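Local structure of beta-xylosidase (Uncultured organism, 4MLG) at residues 53-58 with 65-70; 89-94 with 145-150; 94-99 with 191-196; 215-220 with 241-246; 264-269 with 318-323. The protein probably hydrolyses xylo-oligosaccharides to release xylose, as a calcium-containing beta-propeller enzyme of glycosyl hydrolase family 43. One frame throughout, in Å; residues are numbered along the deposited sequence.

In the fold
The five interactions are spread round a beta-propeller whose calcium ion is bound by D85 and H274; none of them includes a calcium ligand, and the closest approach is the side chain of Y98, about 10 Å from the metal. Interactions 2 and 3 are neighbours, with centres 7 Å apart and K94 in common, and R91 packs on M192 between them. Interaction 1 joins this side of the propeller through V70 CG2, 4.2 Å from M97 CE. Across the chain's centre, interactions 4 and 5 have centres 13 Å apart and meet where I246 pairs with I264 and L265. D85 shares strand 81-91 with A89, and H274 follows segment 264-269.

Interaction 1: 53-58 with 65-70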
# COMPACT_ATOMS: atom_id res chain seq x y z
N VAL A 53 -3.77 13.24 -24.70
CA VAL A 53 -3.00 14.48 -24.60
C VAL A 53 -3.41 15.47 -25.69
O VAL A 53 -3.31 15.17 -26.88
CB VAL A 53 -1.48 14.23 -24.68
CG1 VAL A 53 -0.73 15.55 -24.81
CG2 VAL A 53 -1.00 13.47 -23.46
N PHE A 54 -3.87 16.65 -25.28
CA PHE A 54 -4.29 17.67 -26.23
C PHE A 54 -3.33 18.85 -26.23
O PHE A 54 -2.74 19.19 -25.20
CB PHE A 54 -5.71 18.15 -25.91
CG PHE A 54 -6.74 17.05 -25.93
CD1 PHE A 54 -7.31 16.64 -27.12
CD2 PHE A 54 -7.13 16.43 -24.75
CE1 PHE A 54 -8.26 15.63 -27.13
CE2 PHE A 54 -8.07 15.42 -24.76
CZ PHE A 54 -8.64 15.02 -25.95
N SER A 55 -3.16 19.48 -27.39
CA SER A 55 -2.27 20.63 -27.52
C SER A 55 -2.90 21.72 -28.38
O SER A 55 -3.65 21.44 -29.32
CB SER A 55 -0.93 20.21 -28.11
OG SER A 55 -1.08 19.63 -29.39
N MET A 56 -2.59 22.98 -28.05
CA MET A 56 -3.12 24.12 -28.79
C MET A 56 -2.02 25.11 -29.13
O MET A 56 -0.96 25.12 -28.50
CB MET A 56 -4.21 24.82 -27.98
CG MET A 56 -5.27 23.90 -27.40
SD MET A 56 -6.52 24.80 -26.46
CE MET A 56 -7.30 25.74 -27.77
N ASP A 57 -2.27 25.94 -30.13
CA ASP A 57 -1.37 27.04 -30.47
C ASP A 57 -2.01 28.36 -30.08
O ASP A 57 -1.32 29.34 -29.78
CB ASP A 57 -1.04 27.02 -31.96
CG ASP A 57 0.02 25.99 -32.32
OD1 ASP A 57 0.96 25.82 -31.52
OD2 ASP A 57 -0.10 25.36 -33.39
N ASP A 58 -3.34 28.39 -30.08
CA ASP A 58 -4.10 29.57 -29.68
C ASP A 58 -5.32 29.14 -28.87
O ASP A 58 -6.18 28.42 -29.37
CB ASP A 58 -4.53 30.37 -30.90
CG ASP A 58 -5.28 31.64 -30.54
OD1 ASP A 58 -4.95 32.23 -29.49
OD2 ASP A 58 -6.18 32.03 -31.29
N THR A 65 -5.61 19.82 -31.05
CA THR A 65 -5.04 18.59 -31.60
C THR A 65 -5.05 17.45 -30.58
O THR A 65 -4.50 17.58 -29.48
CB THR A 65 -3.59 18.81 -32.09
OG1 THR A 65 -3.60 19.71 -33.21
CG2 THR A 65 -2.96 17.49 -32.51
N ASP A 66 -5.67 16.33 -30.95
CA ASP A 66 -5.67 15.13 -30.12
C ASP A 66 -4.47 14.27 -30.48
O ASP A 66 -4.36 13.80 -31.62
CB ASP A 66 -6.97 14.35 -30.31
CG ASP A 66 -7.18 13.28 -29.25
OD1 ASP A 66 -6.19 12.82 -28.64
OD2 ASP A 66 -8.34 12.89 -29.02
N HIS A 67 -3.58 14.05 -29.52
CA HIS A 67 -2.40 13.22 -29.75
C HIS A 67 -2.69 11.74 -29.51
O HIS A 67 -1.82 10.89 -29.69
CB HIS A 67 -1.23 13.69 -28.88
CG HIS A 67 -0.74 15.06 -29.22
ND1 HIS A 67 0.16 15.30 -30.24
CD2 HIS A 67 -1.03 16.27 -28.68
CE1 HIS A 67 0.41 16.60 -30.31
NE2 HIS A 67 -0.30 17.21 -29.38
N GLY A 68 -3.92 11.45 -29.09
CA GLY A 68 -4.34 10.08 -28.85
C GLY A 68 -3.99 9.58 -27.47
O GLY A 68 -3.55 10.34 -26.61
N VAL A 69 -4.19 8.28 -27.25
CA VAL A 69 -3.88 7.65 -25.97
C VAL A 69 -2.37 7.56 -25.75
O VAL A 69 -1.63 7.13 -26.63
CB VAL A 69 -4.50 6.24 -25.87
CG1 VAL A 69 -4.11 5.57 -24.56
CG2 VAL A 69 -6.01 6.32 -26.01
N VAL A 70 -1.92 7.98 -24.56
CA VAL A 70 -0.51 7.94 -24.22
C VAL A 70 -0.24 7.00 -23.05
O VAL A 70 0.91 6.70 -22.74
CB VAL A 70 0.02 9.34 -23.85
CG1 VAL A 70 -0.01 10.25 -25.07
CG2 VAL A 70 -0.81 9.92 -22.71
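S55 and H67 meet through their polar ends: S55 OG lies 2.5 Å from H67 NE2, a hydrogen bond in which either group could be the donor. The imidazole comes edge-on to the serine, and V53 O also lies near the plane of the ring. S55 points to the face that carries H67; chi1 of 60° sets OG between backbone N and carbonyl carbon, within reach of NE2. Next to this pair, V53 presents CG1 to H67 CD2, while its other branch, CG2, packs crosswise on V70 CG2 at 3.6 Å. F54 projects from the other side of the sheet, its CE1 lying 3.3 Å from D66 OD2, with ring and carboxylate planes 51° apart. The backbone sets this register: H67 N donates to V53 O at 2.9 Å, and S55 N bonds to T65 O and T65 N to S55 O, each at 3.1 Å. Further out, D66 OD1 accepts from G68 N at 2.7 Å, an Asx turn. The two segments belong to the beta hairpin of strands 50-56 and 64-72. Strand 24-32 flanks strand 50-56 on its other edge, bonding F54 to I27 and M56 to L25, and its Y26 packs on both S55 and H67.

Interaction 2: 89-94 with 145-150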
# COMPACT_ATOMS: atom_id res chain seq x y z
N ALA A 89 5.38 17.15 -15.41
CA ALA A 89 6.46 18.10 -15.17
C ALA A 89 7.65 17.84 -16.08
O ALA A 89 7.94 16.70 -16.42
CB ALA A 89 6.90 18.04 -13.72
N PHE A 90 8.33 18.91 -16.48
CA PHE A 90 9.50 18.79 -17.34
C PHE A 90 10.79 19.01 -16.56
O PHE A 90 11.00 20.08 -15.98
CB PHE A 90 9.41 19.79 -18.50
CG PHE A 90 10.61 19.77 -19.41
CD1 PHE A 90 10.83 18.70 -20.26
CD2 PHE A 90 11.50 20.83 -19.42
CE1 PHE A 90 11.93 18.68 -21.10
CE2 PHE A 90 12.61 20.81 -20.25
CZ PHE A 90 12.82 19.74 -21.10
N ARG A 91 11.65 18.00 -16.56
CA ARG A 91 12.94 18.09 -15.88
C ARG A 91 13.94 17.13 -16.50
O ARG A 91 13.57 16.03 -16.94
CB ARG A 91 12.78 17.80 -14.38
CG ARG A 91 14.03 18.08 -13.55
CD ARG A 91 13.78 17.83 -12.07
NE ARG A 91 14.88 18.30 -11.24
CZ ARG A 91 14.86 18.30 -9.91
NH1 ARG A 91 13.79 17.87 -9.26
NH2 ARG A 91 15.90 18.74 -9.22
N ASN A 92 15.21 17.54 -16.54
CA ASN A 92 16.29 16.72 -17.08
C ASN A 92 16.09 16.34 -18.54
O ASN A 92 16.54 15.29 -18.98
CB ASN A 92 16.49 15.46 -16.23
CG ASN A 92 16.63 15.76 -14.75
OD1 ASN A 92 17.34 16.69 -14.36
ND2 ASN A 92 15.95 14.98 -13.92
N GLY A 93 15.41 17.21 -19.28
CA GLY A 93 15.14 16.97 -20.69
C GLY A 93 14.06 15.94 -20.93
O GLY A 93 13.83 15.52 -22.07
N LYS A 94 13.38 15.51 -19.86
CA LYS A 94 12.32 14.52 -19.98
C LYS A 94 11.02 14.99 -19.32
O LYS A 94 11.03 15.91 -18.50
CB LYS A 94 12.76 13.18 -19.40
CG LYS A 94 13.89 12.52 -20.17
CD LYS A 94 14.29 11.19 -19.55
CE LYS A 94 14.84 11.38 -18.15
NZ LYS A 94 16.05 12.24 -18.13
N GLY A 145 14.50 25.80 -7.84
CA GLY A 145 15.14 24.78 -8.65
C GLY A 145 14.59 23.40 -8.39
O GLY A 145 14.82 22.47 -9.17
N GLU A 146 13.86 23.25 -7.29
CA GLU A 146 13.29 21.96 -6.91
C GLU A 146 11.89 21.77 -7.48
O GLU A 146 11.26 22.73 -7.94
CB GLU A 146 13.26 21.81 -5.39
CG GLU A 146 14.61 22.02 -4.70
CD GLU A 146 15.59 20.89 -4.98
OE1 GLU A 146 15.16 19.81 -5.43
OE2 GLU A 146 16.80 21.09 -4.73
N TYR A 147 11.41 20.54 -7.46
CA TYR A 147 10.06 20.22 -7.92
C TYR A 147 9.23 19.65 -6.77
O TYR A 147 9.64 18.69 -6.12
CB TYR A 147 10.11 19.23 -9.08
CG TYR A 147 10.53 19.83 -10.41
CD1 TYR A 147 9.66 19.86 -11.49
CD2 TYR A 147 11.80 20.36 -10.58
CE1 TYR A 147 10.04 20.41 -12.70
CE2 TYR A 147 12.19 20.92 -11.78
CZ TYR A 147 11.31 20.94 -12.84
OH TYR A 147 11.70 21.48 -14.04
N TYR A 148 8.07 20.24 -6.53
CA TYR A 148 7.22 19.85 -5.41
C TYR A 148 5.92 19.20 -5.87
O TYR A 148 5.33 19.62 -6.87
CB TYR A 148 6.92 21.05 -4.52
CG TYR A 148 8.15 21.71 -3.93
CD1 TYR A 148 8.62 21.34 -2.67
CD2 TYR A 148 8.84 22.70 -4.62
CE1 TYR A 148 9.74 21.94 -2.13
CE2 TYR A 148 9.97 23.29 -4.08
CZ TYR A 148 10.41 22.91 -2.83
OH TYR A 148 11.53 23.51 -2.30
N MET A 149 5.49 18.17 -5.15
CA MET A 149 4.21 17.52 -5.43
C MET A 149 3.17 17.90 -4.38
O MET A 149 3.42 17.81 -3.18
CB MET A 149 4.35 15.99 -5.47
CG MET A 149 3.01 15.26 -5.51
SD MET A 149 3.10 13.47 -5.35
CE MET A 149 3.79 13.02 -6.94
N TYR A 150 2.00 18.32 -4.84
CA TYR A 150 0.87 18.58 -3.96
C TYR A 150 -0.23 17.58 -4.25
O TYR A 150 -0.72 17.51 -5.38
CB TYR A 150 0.36 20.01 -4.14
CG TYR A 150 1.41 21.07 -3.87
CD1 TYR A 150 1.55 21.62 -2.61
CD2 TYR A 150 2.26 21.50 -4.88
CE1 TYR A 150 2.51 22.58 -2.36
CE2 TYR A 150 3.23 22.45 -4.64
CZ TYR A 150 3.35 22.99 -3.38
OH TYR A 150 4.31 23.95 -3.14
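R91 and Y147 join two sheets of the propeller, R91 from the end of strand 81-91, where a type I' turn from R91 to K94 leads into strand 94-102, and Y147 from the start of strand 147-151. The strand segments run nearly antiparallel but their axes stay 9.7 Å apart, so side chains carry the contact. R91 has CG opposite its own backbone N (chi1 -171°) and is extended as far as NE, which lays the chain along one face of the Y147 ring, the two running oppositely. Its CD sits 3.9 Å from the ring centroid, a CH-pi contact, and the guanidinium continues past CD2, with NH1 3.5 Å from that atom and the two planes only 18° apart. At the ring's edge A89 CB packs 4.0 Å from CD1. The phenol ends on the backbone of the opposing strand: Y147 OH donates to F90 O at 2.5 Å. E146 OE1 approaches near the guanidinium plane but stays 4.0 Å from R91 NH2; this carboxylate makes a long, weak ion pair with R187. M192 touches both R91 and Y147. The contact is thus apolar along the arginine's methylenes, with the planar cation lying nearly flat against the ring beyond them, and polar at the phenol, whose bond to F90 O is likely to limit swinging of the ring; E146 would probably add a weak pull on the guanidinium.

Interaction 3: 94-99 with 191-196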
# COMPACT_ATOMS: atom_id res chain seq x y z
N LYS A 94 13.38 15.51 -19.86
CA LYS A 94 12.32 14.52 -19.98
C LYS A 94 11.02 14.99 -19.32
O LYS A 94 11.03 15.91 -18.50
CB LYS A 94 12.76 13.18 -19.40
CG LYS A 94 13.89 12.52 -20.17
CD LYS A 94 14.29 11.19 -19.55
CE LYS A 94 14.84 11.38 -18.15
NZ LYS A 94 16.05 12.24 -18.13
N TYR A 95 9.92 14.35 -19.68
CA TYR A 95 8.61 14.70 -19.13
C TYR A 95 8.10 13.59 -18.20
O TYR A 95 7.94 12.45 -18.62
CB TYR A 95 7.61 14.96 -20.25
CG TYR A 95 7.95 16.16 -21.11
CD1 TYR A 95 7.35 17.40 -20.89
CD2 TYR A 95 8.87 16.06 -22.14
CE1 TYR A 95 7.66 18.49 -21.68
CE2 TYR A 95 9.19 17.15 -22.93
CZ TYR A 95 8.58 18.36 -22.70
OH TYR A 95 8.89 19.45 -23.48
N TYR A 96 7.86 13.95 -16.95
CA TYR A 96 7.42 12.99 -15.95
C TYR A 96 5.93 13.13 -15.66
O TYR A 96 5.47 14.15 -15.13
CB TYR A 96 8.21 13.17 -14.65
CG TYR A 96 9.69 12.90 -14.80
CD1 TYR A 96 10.21 11.64 -14.56
CD2 TYR A 96 10.57 13.91 -15.17
CE1 TYR A 96 11.56 11.38 -14.69
CE2 TYR A 96 11.92 13.67 -15.31
CZ TYR A 96 12.41 12.40 -15.07
OH TYR A 96 13.76 12.15 -15.20
N MET A 97 5.16 12.10 -16.02
CA MET A 97 3.73 12.09 -15.74
C MET A 97 3.44 11.40 -14.41
O MET A 97 3.85 10.26 -14.20
CB MET A 97 2.96 11.39 -16.87
CG MET A 97 1.49 11.19 -16.56
SD MET A 97 0.59 10.37 -17.90
CE MET A 97 0.77 11.58 -19.21
N TYR A 98 2.74 12.09 -13.53
CA TYR A 98 2.38 11.53 -12.23
C TYR A 98 0.90 11.21 -12.17
O TYR A 98 0.05 12.11 -12.14
CB TYR A 98 2.78 12.49 -11.11
CG TYR A 98 4.27 12.68 -10.97
CD1 TYR A 98 5.00 11.95 -10.05
CD2 TYR A 98 4.96 13.58 -11.78
CE1 TYR A 98 6.37 12.12 -9.92
CE2 TYR A 98 6.32 13.75 -11.67
CZ TYR A 98 7.02 13.02 -10.74
OH TYR A 98 8.38 13.18 -10.62
N PHE A 99 0.58 9.92 -12.15
CA PHE A 99 -0.80 9.47 -12.18
C PHE A 99 -1.20 8.75 -10.90
O PHE A 99 -0.41 7.99 -10.33
CB PHE A 99 -1.04 8.55 -13.38
CG PHE A 99 -0.15 7.33 -13.40
CD1 PHE A 99 -0.56 6.15 -12.80
CD2 PHE A 99 1.09 7.37 -14.02
CE1 PHE A 99 0.25 5.03 -12.81
CE2 PHE A 99 1.90 6.25 -14.03
CZ PHE A 99 1.49 5.08 -13.43
N ASP A 191 15.88 12.72 -9.81
CA ASP A 191 15.53 11.76 -10.85
C ASP A 191 14.01 11.64 -11.03
O ASP A 191 13.54 10.94 -11.93
CB ASP A 191 16.16 10.39 -10.58
CG ASP A 191 15.56 9.68 -9.38
OD1 ASP A 191 14.93 10.36 -8.54
OD2 ASP A 191 15.71 8.45 -9.27
N MET A 192 13.28 12.33 -10.16
CA MET A 192 11.82 12.45 -10.27
C MET A 192 11.08 11.12 -10.19
O MET A 192 9.96 11.00 -10.67
CB MET A 192 11.44 13.19 -11.56
CG MET A 192 12.03 14.59 -11.67
SD MET A 192 11.34 15.74 -10.47
CE MET A 192 9.74 16.09 -11.21
N LEU A 193 11.70 10.13 -9.56
CA LEU A 193 11.09 8.81 -9.44
C LEU A 193 10.59 8.53 -8.03
O LEU A 193 9.68 7.72 -7.83
CB LEU A 193 12.08 7.72 -9.86
CG LEU A 193 12.63 7.81 -11.28
CD1 LEU A 193 13.54 6.62 -11.58
CD2 LEU A 193 11.50 7.89 -12.29
N GLU A 194 11.18 9.21 -7.05
CA GLU A 194 10.80 9.01 -5.65
C GLU A 194 10.73 10.32 -4.89
O GLU A 194 11.16 11.37 -5.39
CB GLU A 194 11.79 8.07 -4.95
CG GLU A 194 11.85 6.66 -5.52
CD GLU A 194 10.56 5.88 -5.30
OE1 GLU A 194 9.75 6.29 -4.44
OE2 GLU A 194 10.37 4.86 -5.98
N PHE A 195 10.18 10.27 -3.68
CA PHE A 195 10.14 11.43 -2.80
C PHE A 195 11.54 11.68 -2.24
O PHE A 195 12.30 10.74 -2.02
CB PHE A 195 9.15 11.20 -1.65
CG PHE A 195 7.72 11.08 -2.09
CD1 PHE A 195 7.31 11.56 -3.32
CD2 PHE A 195 6.78 10.50 -1.26
CE1 PHE A 195 5.98 11.45 -3.72
CE2 PHE A 195 5.45 10.39 -1.65
CZ PHE A 195 5.05 10.87 -2.88
N ALA A 196 11.87 12.94 -2.01
CA ALA A 196 13.16 13.29 -1.43
C ALA A 196 13.05 13.39 0.09
O ALA A 196 14.06 13.37 0.80
CB ALA A 196 13.67 14.60 -2.01
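Segment 94-99 of strand 94-102 passes an irregular loop, bringing the CA atoms of Y96 and M192 to 7.2 Å. M192 CB sits squarely over the Y96 ring, 3.4 Å from its centroid and 5° off the normal, a CH-pi contact. With the chain bent at chi2 and chi3, M192 SD stays above the same ring, 5.4 Å from the centroid, and CE swings to Y98, 4.1 Å from CZ. Y98 OH reaches the loop backbone and makes a weak hydrogen bond to M192 O at 2.7 Å. L193 CD2 lies beside Y96 CE1 at 4.2 Å. Replacing Y96 by alanine would probably open a gap beneath M192 and leave its CB and sulfur without their aromatic partner. V112 and I114 of strand 108-115 also pack on Y96. The arrangement is a Met-aromatic contact at a buried junction where strand 94-102 of one propeller sheet meets the loop between strands 184-188 and 200-205.

Interaction 4: 215-220 with 241-246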
# COMPACT_ATOMS: atom_id res chain seq x y z
N GLY A 215 -15.99 21.68 9.55
CA GLY A 215 -17.34 22.12 9.25
C GLY A 215 -17.37 23.18 8.17
O GLY A 215 -18.37 23.34 7.47
N ASP A 216 -16.27 23.91 8.04
CA ASP A 216 -16.18 24.98 7.05
C ASP A 216 -16.04 24.41 5.64
O ASP A 216 -15.02 24.62 4.98
CB ASP A 216 -15.00 25.90 7.36
CG ASP A 216 -15.12 27.26 6.71
OD1 ASP A 216 -15.90 27.40 5.75
OD2 ASP A 216 -14.43 28.20 7.18
N THR A 217 -17.06 23.70 5.18
CA THR A 217 -16.99 22.97 3.91
C THR A 217 -16.96 23.87 2.68
O THR A 217 -16.80 23.38 1.56
CB THR A 217 -18.15 21.96 3.77
OG1 THR A 217 -19.40 22.67 3.77
CG2 THR A 217 -18.14 20.96 4.91
N LYS A 218 -17.11 25.17 2.88
CA LYS A 218 -17.07 26.11 1.76
C LYS A 218 -15.66 26.64 1.51
O LYS A 218 -15.40 27.29 0.50
CB LYS A 218 -18.05 27.27 1.99
CG LYS A 218 -19.40 27.06 1.31
CD LYS A 218 -20.42 28.10 1.74
CE LYS A 218 -21.11 27.70 3.04
NZ LYS A 218 -22.25 28.60 3.35
N ARG A 219 -14.75 26.33 2.43
CA ARG A 219 -13.37 26.79 2.32
C ARG A 219 -12.38 25.65 2.54
O ARG A 219 -11.25 25.68 2.06
CB ARG A 219 -13.10 27.92 3.33
CG ARG A 219 -13.97 29.15 3.13
CD ARG A 219 -14.23 29.87 4.44
NE ARG A 219 -13.09 30.66 4.89
CZ ARG A 219 -12.95 31.13 6.12
NH1 ARG A 219 -13.88 30.88 7.04
NH2 ARG A 219 -11.89 31.85 6.45
N ARG A 220 -12.83 24.63 3.28
CA ARG A 220 -12.01 23.46 3.59
C ARG A 220 -11.55 22.72 2.33
O ARG A 220 -12.29 22.61 1.37
CB ARG A 220 -12.80 22.51 4.50
CG ARG A 220 -12.35 21.05 4.46
CD ARG A 220 -13.51 20.14 4.12
NE ARG A 220 -14.09 20.45 2.82
CZ ARG A 220 -15.13 19.81 2.29
NH1 ARG A 220 -15.71 18.82 2.95
NH2 ARG A 220 -15.58 20.17 1.09
N GLY A 241 -15.29 20.28 -3.14
CA GLY A 241 -16.13 19.10 -3.20
C GLY A 241 -17.63 19.32 -3.09
O GLY A 241 -18.28 19.72 -4.06
N ASP A 242 -18.18 19.06 -1.91
CA ASP A 242 -19.62 19.08 -1.70
C ASP A 242 -20.23 20.48 -1.69
O ASP A 242 -21.45 20.63 -1.55
CB ASP A 242 -20.00 18.32 -0.43
CG ASP A 242 -19.35 18.90 0.81
OD1 ASP A 242 -18.28 19.54 0.68
OD2 ASP A 242 -19.89 18.71 1.92
N THR A 243 -19.39 21.51 -1.83
CA THR A 243 -19.89 22.87 -1.99
C THR A 243 -19.60 23.37 -3.40
O THR A 243 -19.95 24.49 -3.76
CB THR A 243 -19.31 23.84 -0.94
OG1 THR A 243 -17.89 23.67 -0.87
CG2 THR A 243 -19.91 23.56 0.43
N HIS A 244 -18.95 22.51 -4.19
CA HIS A 244 -18.76 22.74 -5.62
C HIS A 244 -18.02 24.04 -5.96
O HIS A 244 -18.34 24.70 -6.94
CB HIS A 244 -20.11 22.70 -6.35
CG HIS A 244 -21.00 21.57 -5.93
ND1 HIS A 244 -21.71 21.59 -4.75
CD2 HIS A 244 -21.29 20.39 -6.53
CE1 HIS A 244 -22.40 20.47 -4.64
NE2 HIS A 244 -22.16 19.73 -5.70
N LEU A 245 -17.02 24.39 -5.15
CA LEU A 245 -16.28 25.62 -5.35
C LEU A 245 -14.82 25.36 -5.71
O LEU A 245 -14.24 24.36 -5.29
CB LEU A 245 -16.32 26.50 -4.10
CG LEU A 245 -17.67 26.84 -3.50
CD1 LEU A 245 -17.49 27.50 -2.14
CD2 LEU A 245 -18.45 27.76 -4.43
N ILE A 246 -14.24 26.26 -6.49
CA ILE A 246 -12.80 26.29 -6.69
C ILE A 246 -12.25 27.52 -5.98
O ILE A 246 -12.33 28.64 -6.49
CB ILE A 246 -12.41 26.32 -8.18
CG1 ILE A 246 -12.85 25.04 -8.87
CG2 ILE A 246 -10.90 26.50 -8.34
CD1 ILE A 246 -12.08 23.81 -8.43
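T243 leans on T217 and K218, beginning at CB, which lies 3.9 Å from K218 CG. Its chi1 of 49° sets OG1 between the backbone N and the carbonyl carbon, and from there OG1 donates to T217 O at 2.7 Å, tilted 29° from the carbonyl plane. The same hydroxyl is hydrogen-bonded to T240 OG1. The methyl branch, CG2, ends against K218 CG at 3.6 Å and T217 OG1 at 3.5 Å. Substituting a valine for T243 would probably leave T217 O without this hydroxyl donor and break the link to T240. On one flank L245 CD1 packs on K218 O; on the other, R220 NH2 forms a salt bridge to D242 OD1 at 2.8 Å, although the position of NH2 is less certain, and T217 CB lies over the guanidinium. The contact thus ties the loop entering strand 223-230 to the loop between strands 233-239 and 246-251, beside P267, which packs on L245.

Interaction 5: 264-269 with 318-323; sequences ILTPVV and PIKGTA
T266 chi1 of 59° aims OG1 at the backbone N of G321, while L265 chi1 of -171° swings CG away from its backbone N and carries CD1 to I319. I264 and L265 face I246 as a classic beta bulge at the end of strand 258-265, T266 follows as the chain leaves the sheet, and the C-terminal segment 318-323 runs alongside in nearly the same direction. A single backbone bridge joins L265 to I319: I319 N donates to I264 O at 2.6 Å, and T266 N to I319 O at 3.2 Å, the latter almost in line with the carbonyl (172°). L265 CD1 rests 4.0 Å from I319 CG2. G321 N also bonds to T266 OG1, but the modelled separation is too short for its exact length to be trusted. G321 passes close to the backbone, its CA 3.3 Å from P267 O in a CA-H...O contact. V268 CG1 packs on the same CA. Strand 283-290 packs against both segments: L286 touches I264 and I319, H288 touches L265, and D290 accepts a hydrogen bond from T322 OG1. Near the end of the modelled chain A323 CB comes 3.7 Å from V268 C, and T322 CG2 touches V269 CG2 at 3.6 Å.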
# COMPACT_ATOMS: atom_id res chain seq x y z
N ILE A 264 -12.58 31.24 -6.90
CA ILE A 264 -12.25 31.42 -8.30
C ILE A 264 -13.44 31.02 -9.18
O ILE A 264 -13.78 31.73 -10.13
CB ILE A 264 -11.03 30.57 -8.72
CG1 ILE A 264 -9.81 30.93 -7.86
CG2 ILE A 264 -10.70 30.78 -10.19
CD1 ILE A 264 -8.55 30.21 -8.28
N LEU A 265 -14.06 29.90 -8.85
CA LEU A 265 -15.15 29.36 -9.65
C LEU A 265 -16.37 28.97 -8.81
O LEU A 265 -16.27 28.16 -7.89
CB LEU A 265 -14.67 28.16 -10.46
CG LEU A 265 -15.63 27.62 -11.52
CD1 LEU A 265 -15.85 28.66 -12.61
CD2 LEU A 265 -15.11 26.32 -12.11
N THR A 266 -17.52 29.55 -9.15
CA THR A 266 -18.79 29.19 -8.53
C THR A 266 -19.23 27.81 -9.06
O THR A 266 -18.68 27.35 -10.06
CB THR A 266 -19.87 30.25 -8.86
OG1 THR A 266 -20.03 30.35 -10.28
CG2 THR A 266 -19.46 31.60 -8.30
N PRO A 267 -20.19 27.15 -8.39
CA PRO A 267 -20.65 25.82 -8.81
C PRO A 267 -20.97 25.69 -10.30
O PRO A 267 -21.52 26.62 -10.90
CB PRO A 267 -21.91 25.62 -7.98
CG PRO A 267 -21.63 26.33 -6.72
CD PRO A 267 -20.82 27.54 -7.11
N VAL A 268 -20.61 24.55 -10.88
CA VAL A 268 -20.85 24.29 -12.29
C VAL A 268 -21.83 23.13 -12.46
O VAL A 268 -22.18 22.46 -11.49
CB VAL A 268 -19.55 23.94 -13.03
CG1 VAL A 268 -18.55 25.09 -12.92
CG2 VAL A 268 -18.96 22.65 -12.48
N VAL A 269 -22.26 22.90 -13.69
CA VAL A 269 -23.12 21.76 -13.99
C VAL A 269 -22.35 20.47 -13.76
O VAL A 269 -21.37 20.18 -14.45
CB VAL A 269 -23.66 21.80 -15.43
CG1 VAL A 269 -24.37 20.49 -15.76
CG2 VAL A 269 -24.61 22.97 -15.60
N PRO A 318 -13.53 36.58 -9.53
CA PRO A 318 -14.34 35.35 -9.51
C PRO A 318 -14.99 35.05 -10.85
O PRO A 318 -15.46 35.97 -11.52
CB PRO A 318 -15.41 35.66 -8.45
CG PRO A 318 -15.44 37.15 -8.35
CD PRO A 318 -14.04 37.59 -8.59
N ILE A 319 -14.99 33.78 -11.25
CA ILE A 319 -15.59 33.37 -12.51
C ILE A 319 -16.88 32.59 -12.26
O ILE A 319 -16.94 31.72 -11.39
CB ILE A 319 -14.62 32.51 -13.35
CG1 ILE A 319 -13.35 33.31 -13.67
CG2 ILE A 319 -15.28 32.03 -14.62
CD1 ILE A 319 -12.36 32.55 -14.52
N LYS A 320 -17.92 32.92 -13.02
CA LYS A 320 -19.23 32.29 -12.84
C LYS A 320 -19.25 30.87 -13.39
O LYS A 320 -18.93 30.63 -14.56
CB LYS A 320 -20.31 33.14 -13.52
CG LYS A 320 -21.74 32.75 -13.15
CD LYS A 320 -22.03 33.01 -11.68
CE LYS A 320 -23.52 32.95 -11.39
NZ LYS A 320 -24.12 31.63 -11.73
N GLY A 321 -19.63 29.92 -12.54
CA GLY A 321 -19.84 28.55 -12.98
C GLY A 321 -21.17 28.47 -13.71
O GLY A 321 -22.01 29.35 -13.57
N THR A 322 -21.36 27.41 -14.49
CA THR A 322 -22.56 27.27 -15.31
C THR A 322 -23.83 27.23 -14.46
O THR A 322 -24.82 27.89 -14.79
CB THR A 322 -22.50 26.02 -16.20
OG1 THR A 322 -21.23 25.95 -16.86
CG2 THR A 322 -23.61 26.05 -17.24
N ALA A 323 -23.80 26.46 -13.38
CA ALA A 323 -24.94 26.35 -12.49
C ALA A 323 -25.15 27.63 -11.69
O ALA A 323 -26.04 28.43 -12.00
CB ALA A 323 -24.77 25.16 -11.55